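PDB 5FCZ: B-N-acetylhexosaminidase from Streptomyces plicatus, which hydrolyses terminal, non-reducing N-acetylhexosamine residues from beta-linked glycans as a family 20 glycoside hydrolase with a TIM-barrel catalytic domain. Local coordinates for residues A395-L400 / V420-D425; D401-K406 / A415-V420. One frame throughout, in Å; residues are numbered along the deposited sequence.

Interaction 1: A395-L400 / V420-D425; sequences ADRTYL and VQRSYD. With TNX (1,5-anhydro-2-deoxy-2-(ethanethioylamino)-D-arabino-hex-1-enitol), chain B.
With its first torsion at 59°, D396 holds its carboxylate between its own backbone N and carbonyl carbon, where the side chain of R422 can reach it. R422 comes from the short helix 420-424, extended from CG to NE. Its guanidinium meets D396 twice: NH2 forms a weak, salt-bridged hydrogen bond to OD2 at 3.0 Å, and NE a weak one to the backbone O of D396 at 2.9 Å. The carboxylate and guanidinium planes stand 69° apart, so this is no flat two-pronged pairing. D370 completes the site, its carboxylate bridging to R422 NH2 and its backbone N bonding D396 OD2. R397 bends at chi2 (-73°) and sets its guanidinium obliquely over one face of that of R422, displaced toward the rim, with R397 NH2 and R422 NH1 3.5 Å apart; two acidic side chains at R422 probably ease the like charges. R397 NH1 then bonds the carbonyl O of R422 in its plane, on a lone pair, at 2.9 Å, and a water joins R397 NH2 to D425 O. S423 OG lies 3.0 Å from R397 O. The contact thus ties the loop after barrel strand 389-392 to helix 420-424, with strand 440-447 and helix 465-474 packing against T398 and L400, and helix 482-490 against V420, Q421 and Y424.

Interaction 2: D401-K406 / A415-V420; sequences DMKYTK and AGYVEV. With TNX (1,5-anhydro-2-deoxy-2-(ethanethioylamino)-D-arabino-hex-1-enitol), chain B.
The Y417 ring lies against the backbone of T405 and K406, with K406 N over one face, 3.4 Å above the ring plane and displaced toward the rim. K403 runs beside Y417 and points the same way, its CB meeting the ring edge in plane, 3.8 Å from Y417 CD1. The hydroxyl end is covered by K406, whose CB is 3.4 Å from Y417 OH. Toward the ligand, M402 takes over: its chain bends at chi2 and chi3 (64° and 57°), which brings CE back to 3.6 Å from A415 CB, while CG rests 3.9 Å from V418 CG2, the two side chains crossing at a slant. Cutting M402 back to an alanine removes CG, SD and CE and is likely to open a gap between A415 CB and V418 CG2. Its neighbour D401 accepts a hydrogen bond at OD2 from O6 of the bound thioacetamido sugar analogue. One straight backbone bond fastens the two segments, V418 N to K403 O at 2.9 Å (165° at the hydrogen), backed by a CA-H...O contact from Y404 CA to V418 O. R465 NH1 bonds the carbonyl oxygens of both M402 and V418. E419, the N-cap residue of helix 420-424, turns OE1 onto V420 N at 2.9 Å; S506 OG also bonds OE1, and Y504 OH bonds OE2. One backbone bond thus sets the alignment; the rest is apolar contact and an aromatic ring over peptide groups.

Both interactions belong to the single long loop between strand 389-392 of the parallel eight-stranded barrel sheet and helix 420-424. Along the chain the order is 395-400, 401-406, 415-420 and 420-425, so interaction 2 lies within the span that interaction 1 brings together, and V420 is common to both. Their centres are 8 Å apart and they pack directly: A395 O lies 3.5 Å from A415 CB. Interaction 1 joins the loop's start to the helix, and interaction 2 folds its middle into a compact excursion. Interaction 2 reaches the ligand by the D401 hydrogen bond, in a site that W414, R168, D319 and E450 complete; the approach of Y399 to the ligand's sulfur is modelled too close to judge.

Interaction 1: A395-L400 / V420-D425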
# COMPACT_ATOMS: atom_id res chain seq x y z
N ALA A 395 -11.80 4.07 -8.88
CA ALA A 395 -10.91 3.93 -10.02
C ALA A 395 -10.63 5.26 -10.68
O ALA A 395 -9.62 5.40 -11.39
CB ALA A 395 -11.51 2.95 -11.04
N ASP A 396 -11.48 6.25 -10.44
CA ASP A 396 -11.21 7.61 -10.88
C ASP A 396 -10.69 8.48 -9.74
O ASP A 396 -10.76 9.71 -9.81
CB ASP A 396 -12.48 8.20 -11.51
CG ASP A 396 -13.66 8.22 -10.56
OD1 ASP A 396 -13.52 7.72 -9.42
OD2 ASP A 396 -14.73 8.74 -10.94
N ARG A 397 -10.17 7.85 -8.68
CA ARG A 397 -9.47 8.58 -7.62
C ARG A 397 -8.09 8.03 -7.32
O ARG A 397 -7.12 8.80 -7.30
CB ARG A 397 -10.29 8.55 -6.35
CG ARG A 397 -11.64 9.17 -6.53
CD ARG A 397 -11.54 10.68 -6.63
NE ARG A 397 -12.85 11.28 -6.84
CZ ARG A 397 -13.12 12.57 -6.71
NH1 ARG A 397 -12.20 13.44 -6.36
NH2 ARG A 397 -14.35 12.99 -6.93
N THR A 398 -7.97 6.73 -7.05
CA THR A 398 -6.74 6.21 -6.48
C THR A 398 -6.08 5.12 -7.31
O THR A 398 -5.13 4.50 -6.83
CB THR A 398 -7.00 5.69 -5.07
OG1 THR A 398 -7.89 4.57 -5.16
CG2 THR A 398 -7.63 6.79 -4.17
N TYR A 399 -6.52 4.88 -8.53
CA TYR A 399 -5.88 3.88 -9.38
C TYR A 399 -4.64 4.52 -9.96
O TYR A 399 -4.76 5.38 -10.84
CB TYR A 399 -6.83 3.40 -10.47
CG TYR A 399 -7.68 2.20 -10.05
CD1 TYR A 399 -8.07 2.05 -8.74
CD2 TYR A 399 -8.07 1.23 -10.98
CE1 TYR A 399 -8.82 0.96 -8.34
CE2 TYR A 399 -8.80 0.17 -10.61
CZ TYR A 399 -9.16 0.01 -9.26
OH TYR A 399 -9.88 -1.08 -8.81
N LEU A 400 -3.45 4.15 -9.47
CA LEU A 400 -2.21 4.77 -9.94
C LEU A 400 -1.86 4.36 -11.36
O LEU A 400 -1.02 5.02 -11.98
CB LEU A 400 -1.07 4.44 -8.99
CG LEU A 400 -1.41 4.78 -7.54
CD1 LEU A 400 -0.42 4.18 -6.57
CD2 LEU A 400 -1.52 6.29 -7.36
N VAL A 420 -3.62 15.12 -10.29
CA VAL A 420 -3.20 15.07 -8.91
C VAL A 420 -4.30 15.60 -8.00
O VAL A 420 -4.60 14.99 -6.96
CB VAL A 420 -1.89 15.85 -8.74
CG1 VAL A 420 -1.43 15.73 -7.37
CG2 VAL A 420 -0.83 15.33 -9.69
N GLN A 421 -4.93 16.73 -8.37
CA GLN A 421 -5.98 17.29 -7.54
C GLN A 421 -7.16 16.34 -7.42
O GLN A 421 -7.71 16.15 -6.33
CB GLN A 421 -6.45 18.64 -8.08
CG GLN A 421 -7.51 19.19 -7.12
CD GLN A 421 -8.06 20.55 -7.46
OE1 GLN A 421 -7.61 21.26 -8.39
NE2 GLN A 421 -9.04 20.94 -6.67
N ARG A 422 -7.60 15.77 -8.54
CA ARG A 422 -8.74 14.85 -8.50
C ARG A 422 -8.48 13.69 -7.55
O ARG A 422 -9.36 13.28 -6.80
CB ARG A 422 -9.06 14.32 -9.89
CG ARG A 422 -10.21 13.31 -9.86
CD ARG A 422 -10.88 13.00 -11.21
NE ARG A 422 -12.00 12.08 -10.95
CZ ARG A 422 -13.19 12.44 -10.46
NH1 ARG A 422 -13.45 13.71 -10.24
NH2 ARG A 422 -14.13 11.54 -10.19
N SER A 423 -7.26 13.13 -7.60
CA SER A 423 -6.93 11.96 -6.77
C SER A 423 -6.99 12.30 -5.28
O SER A 423 -7.34 11.44 -4.47
CB SER A 423 -5.54 11.43 -7.14
OG SER A 423 -5.05 10.57 -6.15
N TYR A 424 -6.68 13.54 -4.92
CA TYR A 424 -6.56 13.96 -3.53
C TYR A 424 -7.85 14.54 -2.96
O TYR A 424 -8.13 14.35 -1.76
CB TYR A 424 -5.44 15.01 -3.40
CG TYR A 424 -5.37 15.66 -2.04
CD1 TYR A 424 -4.82 15.01 -0.96
CD2 TYR A 424 -5.89 16.93 -1.84
CE1 TYR A 424 -4.77 15.60 0.30
CE2 TYR A 424 -5.85 17.54 -0.60
CZ TYR A 424 -5.29 16.88 0.48
OH TYR A 424 -5.27 17.50 1.73
N ASP A 425 -8.66 15.19 -3.80
CA ASP A 425 -9.64 16.18 -3.33
C ASP A 425 -11.01 15.55 -3.11
O ASP A 425 -11.95 15.75 -3.87
CB ASP A 425 -9.72 17.31 -4.35
CG ASP A 425 -10.40 18.57 -3.79
OD1 ASP A 425 -10.55 18.73 -2.56
OD2 ASP A 425 -10.75 19.43 -4.62
C1 TNX B . -10.01 -3.70 -13.80
S7 TNX B . -9.84 -2.92 -11.12
C2 TNX B . -9.58 -4.71 -13.08
C3 TNX B . -8.12 -5.17 -13.22
C4 TNX B . -7.43 -4.16 -14.16
C5 TNX B . -7.86 -2.72 -13.80
C6 TNX B . -7.28 -1.75 -14.82
C7 TNX B . -10.39 -4.48 -10.93
C8 TNX B . -10.80 -5.01 -9.57
N2 TNX B . -10.38 -5.24 -12.02
O3 TNX B . -8.07 -6.49 -13.67
O4 TNX B . -6.05 -4.31 -14.03
O5 TNX B . -9.29 -2.54 -13.81
O6 TNX B . -7.21 -0.47 -14.25
O HOH W 1 -14.82 15.66 -5.48

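Interaction 2: D401-K406 / A415-V420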
# COMPACT_ATOMS: atom_id res chain seq x y z
N ASP A 401 -2.50 3.34 -11.92
CA ASP A 401 -2.28 3.02 -13.32
C ASP A 401 -3.06 3.92 -14.27
O ASP A 401 -2.85 3.81 -15.47
CB ASP A 401 -2.64 1.56 -13.61
CG ASP A 401 -4.11 1.26 -13.35
OD1 ASP A 401 -4.64 1.78 -12.33
OD2 ASP A 401 -4.73 0.52 -14.15
N MET A 402 -3.96 4.78 -13.77
CA MET A 402 -4.78 5.63 -14.63
C MET A 402 -3.99 6.87 -15.09
O MET A 402 -3.35 7.55 -14.28
CB MET A 402 -6.05 6.08 -13.88
CG MET A 402 -7.25 6.16 -14.78
SD MET A 402 -7.74 4.54 -15.46
CE MET A 402 -8.01 3.50 -14.01
N LYS A 403 -4.06 7.15 -16.39
CA LYS A 403 -3.38 8.30 -16.98
C LYS A 403 -3.79 9.58 -16.28
O LYS A 403 -4.93 9.74 -15.84
CB LYS A 403 -3.73 8.43 -18.47
CG LYS A 403 -3.31 7.29 -19.32
CD LYS A 403 -3.33 7.65 -20.78
CE LYS A 403 -3.35 6.41 -21.66
NZ LYS A 403 -2.08 6.25 -22.43
N TYR A 404 -2.84 10.51 -16.25
CA TYR A 404 -3.09 11.83 -15.68
C TYR A 404 -3.91 12.69 -16.64
O TYR A 404 -4.83 13.40 -16.22
CB TYR A 404 -1.76 12.54 -15.38
CG TYR A 404 -0.81 11.83 -14.45
CD1 TYR A 404 -1.02 11.87 -13.08
CD2 TYR A 404 0.30 11.16 -14.92
CE1 TYR A 404 -0.17 11.24 -12.23
CE2 TYR A 404 1.18 10.53 -14.06
CZ TYR A 404 0.93 10.58 -12.72
OH TYR A 404 1.77 9.96 -11.85
N THR A 405 -3.55 12.62 -17.91
CA THR A 405 -4.15 13.35 -19.01
C THR A 405 -4.17 12.41 -20.20
O THR A 405 -3.59 11.33 -20.17
CB THR A 405 -3.35 14.58 -19.39
OG1 THR A 405 -2.24 14.15 -20.20
CG2 THR A 405 -2.86 15.31 -18.16
N LYS A 406 -4.81 12.85 -21.29
CA LYS A 406 -4.81 12.05 -22.51
C LYS A 406 -3.41 11.87 -23.09
O LYS A 406 -3.22 10.99 -23.93
CB LYS A 406 -5.71 12.68 -23.57
CG LYS A 406 -5.27 14.10 -24.01
CD LYS A 406 -6.28 14.71 -24.99
CE LYS A 406 -5.64 15.12 -26.32
NZ LYS A 406 -5.09 16.50 -26.27
N ALA A 415 -11.21 4.70 -16.89
CA ALA A 415 -11.86 5.44 -15.83
C ALA A 415 -11.76 6.95 -16.04
O ALA A 415 -11.96 7.72 -15.09
CB ALA A 415 -11.25 5.07 -14.47
N GLY A 416 -11.40 7.38 -17.24
CA GLY A 416 -11.10 8.79 -17.47
C GLY A 416 -9.67 9.10 -17.09
O GLY A 416 -8.82 8.21 -16.92
N TYR A 417 -9.40 10.40 -16.94
CA TYR A 417 -8.08 10.90 -16.58
C TYR A 417 -8.10 11.35 -15.12
O TYR A 417 -9.10 11.90 -14.65
CB TYR A 417 -7.69 12.05 -17.53
CG TYR A 417 -7.68 11.54 -18.95
CD1 TYR A 417 -6.71 10.62 -19.35
CD2 TYR A 417 -8.66 11.93 -19.86
CE1 TYR A 417 -6.70 10.11 -20.63
CE2 TYR A 417 -8.66 11.41 -21.15
CZ TYR A 417 -7.68 10.50 -21.53
OH TYR A 417 -7.65 9.97 -22.80
N VAL A 418 -7.00 11.14 -14.40
CA VAL A 418 -6.96 11.39 -12.96
C VAL A 418 -5.72 12.23 -12.66
O VAL A 418 -4.61 11.72 -12.50
CB VAL A 418 -7.00 10.11 -12.13
CG1 VAL A 418 -7.12 10.44 -10.67
CG2 VAL A 418 -8.23 9.26 -12.58
N GLU A 419 -5.91 13.55 -12.62
CA GLU A 419 -4.86 14.46 -12.23
C GLU A 419 -4.68 14.43 -10.71
O GLU A 419 -5.46 13.83 -9.94
CB GLU A 419 -5.15 15.88 -12.71
CG GLU A 419 -4.35 16.26 -13.98
CD GLU A 419 -2.88 16.59 -13.71
OE1 GLU A 419 -2.43 16.42 -12.55
OE2 GLU A 419 -2.18 17.03 -14.66
N VAL A 420 -3.62 15.12 -10.29
CA VAL A 420 -3.20 15.07 -8.91
C VAL A 420 -4.30 15.60 -8.00
O VAL A 420 -4.60 14.99 -6.96
CB VAL A 420 -1.89 15.85 -8.74
CG1 VAL A 420 -1.43 15.73 -7.37
CG2 VAL A 420 -0.83 15.33 -9.69
C1 TNX B . -10.01 -3.70 -13.80
S7 TNX B . -9.84 -2.92 -11.12
C2 TNX B . -9.58 -4.71 -13.08
C3 TNX B . -8.12 -5.17 -13.22
C4 TNX B . -7.43 -4.16 -14.16
C5 TNX B . -7.86 -2.72 -13.80
C6 TNX B . -7.28 -1.75 -14.82
C7 TNX B . -10.39 -4.48 -10.93
C8 TNX B . -10.80 -5.01 -9.57
N2 TNX B . -10.38 -5.24 -12.02
O3 TNX B . -8.07 -6.49 -13.67
O4 TNX B . -6.05 -4.31 -14.03
O5 TNX B . -9.29 -2.54 -13.81
O6 TNX B . -7.21 -0.47 -14.25